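Local atomic coordinates of AAR187Cp (Eremothecium gossypii, PDB entry 3ZIL), a protein that probably regulates sister-chromatid cohesion by acting on the cohesin complex as the Wpl1 protein, of which this chain is the all-helical C-terminal Wap1 domain. Residues Tyr20-Asp25 and Tyr59-Arg64; Leu115-Phe121 and Thr145-Glu149; Val252-Met257 and Thr298-Phe304; Phe321-Leu325 and Phe356-Val360. All coordinates share one frame; numbering follows the deposited sequence.

Interaction 1. Residues Tyr20-Asp25 and Tyr59-Arg64; sequences YSEDLD and YIVKYR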
loop_
_atom_site.group_PDB
_atom_site.type_symbol
_atom_site.label_atom_id
_atom_site.label_comp_id
_atom_site.label_asym_id
_atom_site.label_seq_id
_atom_site.Cartn_x
_atom_site.Cartn_y
_atom_site.Cartn_z
ATOM N N TYR A 20 21.023 -15.900 33.175
ATOM C CA TYR A 20 19.937 -15.728 32.183
ATOM C C TYR A 20 18.857 -16.786 32.366
ATOM O O TYR A 20 17.676 -16.491 32.351
ATOM C CB TYR A 20 20.476 -15.758 30.756
ATOM C CG TYR A 20 21.364 -14.605 30.480
ATOM C CD1 TYR A 20 21.138 -13.360 31.076
ATOM C CD2 TYR A 20 22.457 -14.746 29.631
ATOM C CE1 TYR A 20 21.979 -12.280 30.828
ATOM C CE2 TYR A 20 23.292 -13.674 29.375
ATOM C CZ TYR A 20 23.042 -12.443 29.962
ATOM O OH TYR A 20 23.919 -11.409 29.696
ATOM N N SER A 21 19.287 -18.012 32.608
ATOM C CA SER A 21 18.397 -19.124 32.736
ATOM C C SER A 21 17.497 -19.019 33.964
ATOM O O SER A 21 16.283 -19.312 33.914
ATOM C CB SER A 21 19.231 -20.400 32.745
ATOM O OG SER A 21 18.377 -21.492 32.919
ATOM N N GLU A 22 18.065 -18.545 35.055
ATOM C CA GLU A 22 17.295 -18.402 36.292
ATOM C C GLU A 22 16.425 -17.147 36.202
ATOM O O GLU A 22 15.255 -17.166 36.593
ATOM C CB GLU A 22 18.225 -18.426 37.518
ATOM C CG GLU A 22 17.817 -17.524 38.681
ATOM C CD GLU A 22 18.856 -17.512 39.835
ATOM O OE1 GLU A 22 20.025 -17.025 39.641
ATOM O OE2 GLU A 22 18.482 -17.967 40.958
ATOM N N ASP A 23 16.973 -16.082 35.640
ATOM C CA ASP A 23 16.192 -14.879 35.347
ATOM C C ASP A 23 14.940 -15.207 34.550
ATOM O O ASP A 23 13.903 -14.607 34.786
ATOM C CB ASP A 23 16.990 -13.896 34.486
ATOM C CG ASP A 23 18.091 -13.204 35.240
ATOM O OD1 ASP A 23 18.181 -13.381 36.508
ATOM O OD2 ASP A 23 18.858 -12.504 34.528
ATOM N N LEU A 24 15.059 -16.122 33.580
ATOM C CA LEU A 24 13.976 -16.391 32.639
ATOM C C LEU A 24 12.919 -17.258 33.231
ATOM O O LEU A 24 11.726 -17.033 32.984
ATOM C CB LEU A 24 14.491 -17.035 31.376
ATOM C CG LEU A 24 15.034 -16.040 30.369
ATOM C CD1 LEU A 24 15.097 -16.776 29.027
ATOM C CD2 LEU A 24 14.196 -14.774 30.225
ATOM N N ASP A 25 13.348 -18.233 34.041
ATOM C CA ASP A 25 12.402 -19.020 34.850
ATOM C C ASP A 25 11.562 -18.090 35.698
ATOM O O ASP A 25 10.404 -18.316 35.911
ATOM C CB ASP A 25 13.119 -19.989 35.797
ATOM C CG ASP A 25 13.905 -21.041 35.061
ATOM O OD1 ASP A 25 13.665 -21.243 33.856
ATOM O OD2 ASP A 25 14.794 -21.648 35.670
ATOM N N TYR A 59 21.130 -15.378 23.883
ATOM C CA TYR A 59 20.756 -16.482 24.742
ATOM C C TYR A 59 19.323 -16.996 24.462
ATOM O O TYR A 59 19.107 -18.193 24.170
ATOM C CB TYR A 59 20.944 -16.107 26.219
ATOM C CG TYR A 59 20.497 -17.231 27.105
ATOM C CD1 TYR A 59 19.170 -17.306 27.502
ATOM C CD2 TYR A 59 21.380 -18.266 27.500
ATOM C CE1 TYR A 59 18.706 -18.345 28.272
ATOM C CE2 TYR A 59 20.928 -19.329 28.303
ATOM C CZ TYR A 59 19.560 -19.355 28.665
ATOM O OH TYR A 59 18.974 -20.329 29.445
ATOM N N ILE A 60 18.332 -16.110 24.562
ATOM C CA ILE A 60 16.934 -16.478 24.227
ATOM C C ILE A 60 16.864 -17.160 22.871
ATOM O O ILE A 60 16.241 -18.239 22.679
ATOM C CB ILE A 60 15.998 -15.238 24.292
ATOM C CG1 ILE A 60 15.886 -14.732 25.736
ATOM C CG2 ILE A 60 14.627 -15.552 23.683
ATOM C CD1 ILE A 60 15.331 -13.284 25.830
ATOM N N VAL A 61 17.517 -16.575 21.887
ATOM C CA VAL A 61 17.229 -17.048 20.539
ATOM C C VAL A 61 17.899 -18.409 20.385
ATOM O O VAL A 61 17.303 -19.337 19.799
ATOM C CB VAL A 61 17.689 -15.985 19.498
ATOM C CG1 VAL A 61 17.923 -16.601 18.132
ATOM C CG2 VAL A 61 16.656 -14.874 19.428
ATOM N N LYS A 62 19.102 -18.584 20.977
ATOM C CA LYS A 62 19.778 -19.899 20.809
ATOM C C LYS A 62 19.166 -21.028 21.562
ATOM O O LYS A 62 19.312 -22.165 21.152
ATOM C CB LYS A 62 21.257 -19.878 21.255
ATOM C CG LYS A 62 22.132 -18.914 20.469
ATOM C CD LYS A 62 23.588 -18.910 20.960
ATOM C CE LYS A 62 24.283 -20.226 20.615
ATOM N NZ LYS A 62 25.685 -20.060 20.116
ATOM N N TYR A 63 18.610 -20.737 22.733
ATOM C CA TYR A 63 18.319 -21.768 23.686
ATOM C C TYR A 63 16.924 -21.764 24.218
ATOM O O TYR A 63 16.504 -22.812 24.678
ATOM C CB TYR A 63 19.200 -21.673 24.924
ATOM C CG TYR A 63 20.647 -21.778 24.633
ATOM C CD1 TYR A 63 21.176 -22.904 23.996
ATOM C CD2 TYR A 63 21.516 -20.748 25.021
ATOM C CE1 TYR A 63 22.529 -22.989 23.721
ATOM C CE2 TYR A 63 22.853 -20.832 24.799
ATOM C CZ TYR A 63 23.345 -21.955 24.163
ATOM O OH TYR A 63 24.667 -22.005 23.934
ATOM N N ARG A 64 16.251 -20.604 24.277
ATOM C CA ARG A 64 14.897 -20.591 24.815
ATOM C C ARG A 64 13.857 -19.888 23.944
ATOM O O ARG A 64 12.916 -19.353 24.449
ATOM C CB ARG A 64 14.928 -20.046 26.270
ATOM C CG ARG A 64 15.874 -20.930 27.065
ATOM C CD ARG A 64 15.862 -20.613 28.531
ATOM N NE ARG A 64 14.576 -20.899 29.123
ATOM C CZ ARG A 64 14.314 -20.722 30.411
ATOM N NH1 ARG A 64 15.249 -20.263 31.241
ATOM N NH2 ARG A 64 13.115 -20.992 30.854
#
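Y20 and Y59 open the compact half of this contact. The CB of Y20 stands over one face of the Y59 ring, 3.9 Å from its centroid and 11° off the normal, a CH-pi contact, while the two rings themselves meet obliquely. Y59 is brought beneath Y20 by its first torsion (177°), which sets CG opposite the backbone N. L24 completes the apolar patch: its CD1 reaches the edge of the Y59 ring and, at 4.0 Å, CG1 of I60. The more open side is polar and includes the exposed D25. Here R64, bent at its third torsion, brings NH1 and NH2 to OD1 of D25, a salt bridge in which NH2, at 3.1 Å, comes nearly along the C-O axis of D25. NH1 also gives a weak bond to the S21 carbonyl, and CB of L24 covers one face of the guanidinium. A second carboxylate, that of E67, shares R64. The segment axes cross at -83°, 11.7 Å apart at closest approach, and large side chains span the gap. Helix 20-27 lies across helix 54-72, whose L56 and V68 extend the packing, and N53 and D55 bind the Y20 hydroxyl near the start of that helix.

Interaction 2. Residues Leu115-Phe121 and Thr145-Glu149; sequences LATDEVF and TNTCE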
loop_
_atom_site.group_PDB
_atom_site.type_symbol
_atom_site.label_atom_id
_atom_site.label_comp_id
_atom_site.label_asym_id
_atom_site.label_seq_id
_atom_site.Cartn_x
_atom_site.Cartn_y
_atom_site.Cartn_z
ATOM N N LEU A 115 -4.891 -3.729 15.659
ATOM C CA LEU A 115 -3.893 -2.819 16.143
ATOM C C LEU A 115 -3.414 -1.883 15.019
ATOM O O LEU A 115 -3.246 -0.640 15.233
ATOM C CB LEU A 115 -2.689 -3.576 16.642
ATOM C CG LEU A 115 -2.737 -4.349 17.965
ATOM C CD1 LEU A 115 -1.357 -5.024 18.122
ATOM C CD2 LEU A 115 -3.103 -3.317 18.990
ATOM N N ALA A 116 -3.159 -2.435 13.846
ATOM C CA ALA A 116 -2.636 -1.574 12.703
ATOM C C ALA A 116 -3.475 -0.348 12.325
ATOM O O ALA A 116 -2.937 0.636 11.733
ATOM C CB ALA A 116 -2.410 -2.405 11.462
ATOM N N THR A 117 -4.785 -0.450 12.587
ATOM C CA THR A 117 -5.814 0.500 12.152
ATOM C C THR A 117 -6.470 1.290 13.297
ATOM O O THR A 117 -7.450 1.976 13.088
ATOM C CB THR A 117 -6.885 -0.204 11.279
ATOM O OG1 THR A 117 -7.391 -1.337 11.953
ATOM C CG2 THR A 117 -6.273 -0.691 9.955
ATOM N N ASP A 118 -5.888 1.238 14.503
ATOM C CA ASP A 118 -6.393 2.022 15.596
ATOM C C ASP A 118 -5.294 2.995 16.114
ATOM O O ASP A 118 -4.395 2.579 16.870
ATOM C CB ASP A 118 -6.852 1.063 16.690
ATOM C CG ASP A 118 -7.418 1.784 17.892
ATOM O OD1 ASP A 118 -7.576 3.060 17.917
ATOM O OD2 ASP A 118 -7.591 1.087 18.861
ATOM N N GLU A 119 -5.437 4.279 15.789
ATOM C CA GLU A 119 -4.450 5.310 16.143
ATOM C C GLU A 119 -4.467 5.735 17.632
ATOM O O GLU A 119 -3.611 6.477 18.080
ATOM C CB GLU A 119 -4.539 6.588 15.251
ATOM C CG GLU A 119 -4.686 6.451 13.714
ATOM C CD GLU A 119 -6.156 6.209 13.250
ATOM O OE1 GLU A 119 -6.820 5.332 13.780
ATOM O OE2 GLU A 119 -6.645 6.816 12.292
ATOM N N VAL A 120 -5.411 5.271 18.401
ATOM C CA VAL A 120 -5.493 5.784 19.767
ATOM C C VAL A 120 -4.582 4.970 20.615
ATOM O O VAL A 120 -4.653 3.732 20.594
ATOM C CB VAL A 120 -6.882 5.618 20.372
ATOM C CG1 VAL A 120 -7.850 6.602 19.729
ATOM C CG2 VAL A 120 -7.322 4.130 20.388
ATOM N N PHE A 121 -3.651 5.637 21.266
ATOM C CA PHE A 121 -2.706 4.937 22.118
ATOM C C PHE A 121 -2.647 5.660 23.469
ATOM O O PHE A 121 -2.516 6.873 23.474
ATOM C CB PHE A 121 -1.336 4.834 21.446
ATOM C CG PHE A 121 -0.484 3.788 22.078
ATOM C CD1 PHE A 121 -0.702 2.453 21.800
ATOM C CD2 PHE A 121 0.489 4.131 23.031
ATOM C CE1 PHE A 121 0.079 1.469 22.427
ATOM C CE2 PHE A 121 1.208 3.154 23.687
ATOM C CZ PHE A 121 0.996 1.826 23.401
ATOM N N THR A 145 6.371 4.160 19.086
ATOM C CA THR A 145 5.827 4.300 20.426
ATOM C C THR A 145 4.304 4.082 20.509
ATOM O O THR A 145 3.675 4.379 21.500
ATOM C CB THR A 145 6.335 5.576 21.088
ATOM O OG1 THR A 145 5.948 6.715 20.310
ATOM C CG2 THR A 145 7.866 5.496 21.162
ATOM N N ASN A 146 3.744 3.467 19.478
ATOM C CA ASN A 146 2.373 3.150 19.516
ATOM C C ASN A 146 2.197 1.914 18.640
ATOM O O ASN A 146 3.080 1.587 17.787
ATOM C CB ASN A 146 1.544 4.370 19.001
ATOM C CG ASN A 146 1.870 4.700 17.531
ATOM O OD1 ASN A 146 1.440 4.026 16.635
ATOM N ND2 ASN A 146 2.661 5.727 17.307
ATOM N N THR A 147 1.083 1.229 18.865
ATOM C CA THR A 147 0.829 -0.021 18.229
ATOM C C THR A 147 0.312 0.161 16.797
ATOM O O THR A 147 0.456 -0.722 15.976
ATOM C CB THR A 147 -0.225 -0.801 19.034
ATOM O OG1 THR A 147 -1.182 0.134 19.526
ATOM C CG2 THR A 147 0.410 -1.472 20.198
ATOM N N CYS A 148 -0.269 1.287 16.467
ATOM C CA CYS A 148 -0.708 1.473 15.061
ATOM C C CYS A 148 0.505 1.321 14.162
ATOM O O CYS A 148 0.582 0.442 13.291
ATOM C CB CYS A 148 -1.398 2.859 14.865
ATOM S SG CYS A 148 -1.620 3.288 13.077
ATOM N N GLU A 149 1.530 2.114 14.423
ATOM C CA GLU A 149 2.757 2.063 13.612
ATOM C C GLU A 149 3.562 0.779 13.842
ATOM O O GLU A 149 4.126 0.262 12.912
ATOM C CB GLU A 149 3.700 3.271 13.939
ATOM C CG GLU A 149 3.015 4.613 13.696
ATOM C CD GLU A 149 3.966 5.704 13.949
ATOM O OE1 GLU A 149 4.817 5.943 13.123
ATOM O OE2 GLU A 149 3.943 6.219 15.041
HETATM O O HOH W 1 -3.407 0.109 17.963
HETATM O O HOH W 2 -1.724 3.419 18.167
#
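The F121 ring receives CA of N146 over the centre of one face, 3.9 Å from the centroid, a CH-pi contact made by backbone rather than side chain. At the ring's edge, near its plane, sits OG1 of T147, 3.3 Å from CD1 of F121; the carbonyl O of T145 approaches CD2 and CE2 obliquely. CG opposite the backbone N (chi1 -162°) swings the ring of F121 toward the start of helix 147-158. N146 is the N-cap there: its OD1 accepts from the N of E149 at 2.9 Å, almost straight at 177°, and its amide plane is turned 61° from the ring. ND2 in turn donates to OE2 of E149, so both ends of the amide are engaged and its rotation is fixed. Further along, CD2 of L115 packs on CB of T147, and CA of C148 meets the L115 carbonyl in a CA-H...O contact of 3.3 Å. One water accepts a hydrogen bond from OG1 of T147 and donates to the carbonyls of L115 and D118; another joins the D118 carbonyl to the N of C148. Water thus serves carbonyls at a helix end and an N-H at a helix start, consistent with a partly hydrated seam.

Interaction 3. Residues Val252-Met257 and Thr298-Phe304; sequences VRSLAM and TEELTNF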
loop_
_atom_site.group_PDB
_atom_site.type_symbol
_atom_site.label_atom_id
_atom_site.label_comp_id
_atom_site.label_asym_id
_atom_site.label_seq_id
_atom_site.Cartn_x
_atom_site.Cartn_y
_atom_site.Cartn_z
ATOM N N VAL A 252 -11.019 11.190 -12.646
ATOM C CA VAL A 252 -10.472 11.579 -13.925
ATOM C C VAL A 252 -10.112 13.087 -13.980
ATOM O O VAL A 252 -8.982 13.402 -14.440
ATOM C CB VAL A 252 -11.459 11.139 -15.049
ATOM C CG1 VAL A 252 -11.093 11.761 -16.406
ATOM C CG2 VAL A 252 -11.418 9.606 -15.154
ATOM N N ARG A 253 -11.008 14.019 -13.520
ATOM C CA ARG A 253 -10.607 15.459 -13.566
ATOM C C ARG A 253 -9.328 15.688 -12.845
ATOM O O ARG A 253 -8.465 16.331 -13.411
ATOM C CB ARG A 253 -11.586 16.500 -12.926
ATOM C CG ARG A 253 -12.980 16.373 -13.393
ATOM C CD ARG A 253 -13.922 17.571 -13.079
ATOM N NE ARG A 253 -15.134 17.159 -13.785
ATOM C CZ ARG A 253 -16.173 16.511 -13.246
ATOM N NH1 ARG A 253 -16.272 16.292 -11.919
ATOM N NH2 ARG A 253 -17.160 16.132 -14.041
ATOM N N SER A 254 -9.284 15.260 -11.556
ATOM C CA SER A 254 -8.102 15.411 -10.725
ATOM C C SER A 254 -6.862 14.895 -11.397
ATOM O O SER A 254 -5.833 15.612 -11.447
ATOM C CB SER A 254 -8.282 14.730 -9.368
ATOM O OG SER A 254 -9.410 15.355 -8.794
ATOM N N LEU A 255 -6.938 13.668 -11.902
ATOM C CA LEU A 255 -5.782 13.074 -12.551
ATOM C C LEU A 255 -5.433 13.862 -13.816
ATOM O O LEU A 255 -4.200 14.123 -14.067
ATOM C CB LEU A 255 -6.006 11.581 -12.909
ATOM C CG LEU A 255 -6.077 10.674 -11.657
ATOM C CD1 LEU A 255 -6.678 9.297 -12.068
ATOM C CD2 LEU A 255 -4.691 10.500 -11.066
ATOM N N ALA A 256 -6.464 14.243 -14.614
ATOM C CA ALA A 256 -6.122 14.951 -15.870
ATOM C C ALA A 256 -5.490 16.378 -15.563
ATOM O O ALA A 256 -4.653 16.883 -16.317
ATOM C CB ALA A 256 -7.304 15.006 -16.818
ATOM N N MET A 257 -5.774 16.956 -14.406
ATOM C CA MET A 257 -5.260 18.286 -14.167
ATOM C C MET A 257 -3.838 18.177 -13.678
ATOM O O MET A 257 -2.946 18.862 -14.172
ATOM C CB MET A 257 -6.124 19.050 -13.178
ATOM C CG MET A 257 -7.283 19.737 -13.908
ATOM S SD MET A 257 -8.631 19.946 -12.753
ATOM C CE MET A 257 -9.526 21.326 -13.492
ATOM N N THR A 298 -14.984 12.655 -19.926
ATOM C CA THR A 298 -14.897 13.764 -18.972
ATOM C C THR A 298 -14.184 14.926 -19.666
ATOM O O THR A 298 -13.122 14.732 -20.240
ATOM C CB THR A 298 -14.159 13.306 -17.673
ATOM O OG1 THR A 298 -14.840 12.168 -17.149
ATOM C CG2 THR A 298 -14.121 14.359 -16.646
ATOM N N GLU A 299 -14.785 16.123 -19.632
ATOM C CA GLU A 299 -14.221 17.300 -20.336
ATOM C C GLU A 299 -12.743 17.647 -20.072
ATOM O O GLU A 299 -12.040 17.950 -21.023
ATOM C CB GLU A 299 -15.111 18.546 -20.155
ATOM C CG GLU A 299 -14.431 19.700 -19.433
ATOM C CD GLU A 299 -15.344 20.889 -19.207
ATOM O OE1 GLU A 299 -16.327 21.068 -19.969
ATOM O OE2 GLU A 299 -15.069 21.650 -18.256
ATOM N N GLU A 300 -12.248 17.618 -18.834
ATOM C CA GLU A 300 -10.807 17.991 -18.623
ATOM C C GLU A 300 -9.828 17.015 -19.271
ATOM O O GLU A 300 -8.690 17.382 -19.498
ATOM C CB GLU A 300 -10.371 18.163 -17.121
ATOM C CG GLU A 300 -10.760 19.480 -16.468
ATOM C CD GLU A 300 -12.111 19.372 -15.765
ATOM O OE1 GLU A 300 -13.034 18.654 -16.254
ATOM O OE2 GLU A 300 -12.238 19.983 -14.682
ATOM N N LEU A 301 -10.247 15.771 -19.514
ATOM C CA LEU A 301 -9.330 14.819 -20.104
ATOM C C LEU A 301 -9.149 15.202 -21.586
ATOM O O LEU A 301 -8.076 14.981 -22.178
ATOM C CB LEU A 301 -9.814 13.362 -19.901
ATOM C CG LEU A 301 -8.891 12.221 -20.313
ATOM C CD1 LEU A 301 -7.531 12.304 -19.652
ATOM C CD2 LEU A 301 -9.581 10.891 -20.011
ATOM N N THR A 302 -10.184 15.817 -22.159
ATOM C CA THR A 302 -10.098 16.253 -23.545
ATOM C C THR A 302 -9.160 17.466 -23.697
ATOM O O THR A 302 -8.729 17.771 -24.803
ATOM C CB THR A 302 -11.452 16.584 -24.154
ATOM O OG1 THR A 302 -11.864 17.860 -23.661
ATOM C CG2 THR A 302 -12.512 15.525 -23.829
ATOM N N ASN A 303 -8.820 18.137 -22.603
ATOM C CA ASN A 303 -7.783 19.166 -22.670
ATOM C C ASN A 303 -6.425 18.573 -22.833
ATOM O O ASN A 303 -5.439 19.317 -22.900
ATOM C CB ASN A 303 -7.724 19.956 -21.410
ATOM C CG ASN A 303 -8.930 20.797 -21.221
ATOM O OD1 ASN A 303 -9.618 21.133 -22.180
ATOM N ND2 ASN A 303 -9.225 21.111 -19.981
ATOM N N PHE A 304 -6.346 17.244 -22.832
ATOM C CA PHE A 304 -5.114 16.565 -23.272
ATOM C C PHE A 304 -4.948 16.881 -24.797
ATOM O O PHE A 304 -3.833 16.725 -25.355
ATOM C CB PHE A 304 -5.213 15.024 -23.102
ATOM C CG PHE A 304 -4.849 14.468 -21.711
ATOM C CD1 PHE A 304 -4.833 15.254 -20.580
ATOM C CD2 PHE A 304 -4.573 13.076 -21.574
ATOM C CE1 PHE A 304 -4.521 14.690 -19.332
ATOM C CE2 PHE A 304 -4.231 12.515 -20.339
ATOM C CZ PHE A 304 -4.216 13.322 -19.210
#
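E300 is bent at its second torsion (92°), after a first that places CG opposite the carbonyl carbon, and the bend lays its carboxylate against R253 and M257. R253 runs extended from CG to NE and passes the carboxylate at a slant. The resulting salt bridge is long, NE of R253 to OE1 of E300 at 3.6 Å, with OE1 at the edge of the guanidinium and near its plane. The aliphatic part touches too: CD of R253 is 3.4 Å from OE2 of E300, and the methyl CE of M257 comes to 3.3 Å of the same oxygen. A glutamine in place of E300 would probably leave R253 without its nearest opposite charge here, and the arginine more mobile. Beneath this polar rim the packing is apolar. CB of A256 meets both CD1 of L301 and CE1 of F304, each within 3.9 Å, and the carbonyl O of A256 lies at the edge of the F304 ring, near its plane. CG1 of V252 meets CB of T298 at 3.7 Å and also CD2 of L301. Small A256 lets the backbones approach to 5.3 Å between the CA atoms of A256 and L301. In the fold, helix 248-261 is joined here to the short, weakly bonded helix about 299-302. I288 and V289 of helix 272-289 back V252 and L301, while F304 stacks on F326 of helix 321-336.

Interaction 4. Residues Phe321-Leu325 and Phe356-Val360; sequences FVLQL and FATDV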
loop_
_atom_site.group_PDB
_atom_site.type_symbol
_atom_site.label_atom_id
_atom_site.label_comp_id
_atom_site.label_asym_id
_atom_site.label_seq_id
_atom_site.Cartn_x
_atom_site.Cartn_y
_atom_site.Cartn_z
ATOM N N PHE A 321 8.382 6.021 -23.078
ATOM C CA PHE A 321 7.224 5.306 -22.561
ATOM C C PHE A 321 6.146 6.303 -22.062
ATOM O O PHE A 321 4.982 6.189 -22.405
ATOM C CB PHE A 321 7.675 4.405 -21.425
ATOM C CG PHE A 321 6.573 3.565 -20.852
ATOM C CD1 PHE A 321 6.058 2.495 -21.575
ATOM C CD2 PHE A 321 6.065 3.833 -19.600
ATOM C CE1 PHE A 321 5.068 1.704 -21.055
ATOM C CE2 PHE A 321 5.086 3.015 -19.056
ATOM C CZ PHE A 321 4.591 1.961 -19.785
ATOM N N VAL A 322 6.536 7.320 -21.302
ATOM C CA VAL A 322 5.512 8.244 -20.808
ATOM C C VAL A 322 4.697 8.935 -21.903
ATOM O O VAL A 322 3.492 9.032 -21.783
ATOM C CB VAL A 322 5.982 9.312 -19.789
ATOM C CG1 VAL A 322 4.872 9.525 -18.803
ATOM C CG2 VAL A 322 7.198 8.894 -19.025
ATOM N N LEU A 323 5.371 9.427 -22.958
ATOM C CA LEU A 323 4.648 10.001 -24.060
ATOM C C LEU A 323 3.761 8.990 -24.771
ATOM O O LEU A 323 2.655 9.329 -25.157
ATOM C CB LEU A 323 5.593 10.694 -25.059
ATOM C CG LEU A 323 4.836 11.367 -26.207
ATOM C CD1 LEU A 323 3.666 12.222 -25.730
ATOM C CD2 LEU A 323 5.798 12.193 -27.050
ATOM N N GLN A 324 4.236 7.767 -24.954
ATOM C CA GLN A 324 3.407 6.717 -25.564
ATOM C C GLN A 324 2.156 6.421 -24.785
ATOM O O GLN A 324 1.067 6.259 -25.348
ATOM C CB GLN A 324 4.242 5.449 -25.696
ATOM C CG GLN A 324 5.220 5.635 -26.867
ATOM C CD GLN A 324 6.299 4.590 -26.845
ATOM O OE1 GLN A 324 6.748 4.174 -25.762
ATOM N NE2 GLN A 324 6.728 4.141 -28.027
ATOM N N LEU A 325 2.325 6.370 -23.467
ATOM C CA LEU A 325 1.223 6.117 -22.576
ATOM C C LEU A 325 0.251 7.322 -22.658
ATOM O O LEU A 325 -0.975 7.171 -22.711
ATOM C CB LEU A 325 1.866 5.958 -21.160
ATOM C CG LEU A 325 0.961 5.426 -20.042
ATOM C CD1 LEU A 325 0.076 4.257 -20.515
ATOM C CD2 LEU A 325 1.810 5.098 -18.796
ATOM N N PHE A 356 4.252 1.456 -30.274
ATOM C CA PHE A 356 4.143 1.190 -28.791
ATOM C C PHE A 356 3.657 -0.236 -28.551
ATOM O O PHE A 356 4.180 -0.939 -27.658
ATOM C CB PHE A 356 3.170 2.242 -28.226
ATOM C CG PHE A 356 3.002 2.248 -26.705
ATOM C CD1 PHE A 356 4.014 1.810 -25.834
ATOM C CD2 PHE A 356 1.836 2.802 -26.155
ATOM C CE1 PHE A 356 3.841 1.880 -24.449
ATOM C CE2 PHE A 356 1.646 2.854 -24.754
ATOM C CZ PHE A 356 2.653 2.407 -23.922
ATOM N N ALA A 357 2.721 -0.703 -29.391
ATOM C CA ALA A 357 2.261 -2.088 -29.345
ATOM C C ALA A 357 3.353 -3.132 -29.571
ATOM O O ALA A 357 3.393 -4.158 -28.889
ATOM C CB ALA A 357 1.101 -2.338 -30.303
ATOM N N THR A 358 4.274 -2.842 -30.482
ATOM C CA THR A 358 5.345 -3.747 -30.738
ATOM C C THR A 358 6.299 -3.780 -29.578
ATOM O O THR A 358 6.810 -4.856 -29.265
ATOM C CB THR A 358 6.112 -3.293 -32.006
ATOM O OG1 THR A 358 5.181 -3.207 -33.097
ATOM C CG2 THR A 358 7.255 -4.227 -32.313
ATOM N N ASP A 359 6.559 -2.621 -28.929
ATOM C CA ASP A 359 7.410 -2.617 -27.706
ATOM C C ASP A 359 6.759 -3.414 -26.601
ATOM O O ASP A 359 7.384 -4.377 -26.090
ATOM C CB ASP A 359 7.788 -1.240 -27.137
ATOM C CG ASP A 359 8.501 -0.370 -28.106
ATOM O OD1 ASP A 359 9.142 -0.927 -28.998
ATOM O OD2 ASP A 359 8.413 0.888 -27.985
ATOM N N VAL A 360 5.526 -3.045 -26.243
ATOM C CA VAL A 360 4.900 -3.624 -25.046
ATOM C C VAL A 360 4.455 -5.069 -25.188
ATOM O O VAL A 360 4.159 -5.748 -24.165
ATOM C CB VAL A 360 3.677 -2.813 -24.508
ATOM C CG1 VAL A 360 4.118 -1.490 -23.970
ATOM C CG2 VAL A 360 2.579 -2.658 -25.561
#
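Q324 lies along the ring of F356. Its CB stands over the ring centre, 3.4 Å from the centroid, a close CH-pi contact. CG continues above the CG-CD1 side of the ring at 4.1 Å, and CD comes to 3.7 Å of CD1 of F356. At the amide, OE1 of Q324 rests 3.6 Å from CD1 of F356, with the amide plane tilted 20° and so nearly parallel to the ring. NE2 ends the chain 3.7 Å from OD2 of D359, too long to count as a bond, though the amide N-H and the carboxylate would probably attract weakly. The setting is the all-alpha Wap1 domain, where the start of helix 321-336 packs against the end of helix 343-360; the short segments run at 122° with axes 11.5 Å apart at closest approach, a span that the phenylalanine ring bridges. The first torsion of F356, -175°, sends the ring straight across toward helix 321-336. There CE1 of F321 reaches the edge of the F356 ring, 3.6 Å from CE1 of F356, with the planes oblique to each other. Replacing F356 by an alanine is likely to open a gap between the helices and leave CB of Q324 and the ring of F321 without their main partner across the contact. I367 and I371 of helix 365-375 press on F356 as well, and I371 also touches V360.

In the fold
The four contacts follow one another along the chain and lie within one Wap1 domain, each joining neighbouring parts of an elongated helical array. Interactions 1 and 2 lie on the opposite side of the chain's centre from interactions 3 and 4; the centres of interactions 1 and 3 are about 63 Å apart, those of interactions 2 and 3 about 38 Å. Interactions 3 and 4 are the nearest pair, with centres about 21 Å and nearest atoms about 7 Å apart. They share helix 321-336, which carries F321 and Q324 and also flanks F304, and both lean on helix 272-289. A bound peptide packs against F321 and L325, which places interaction 4 beside it.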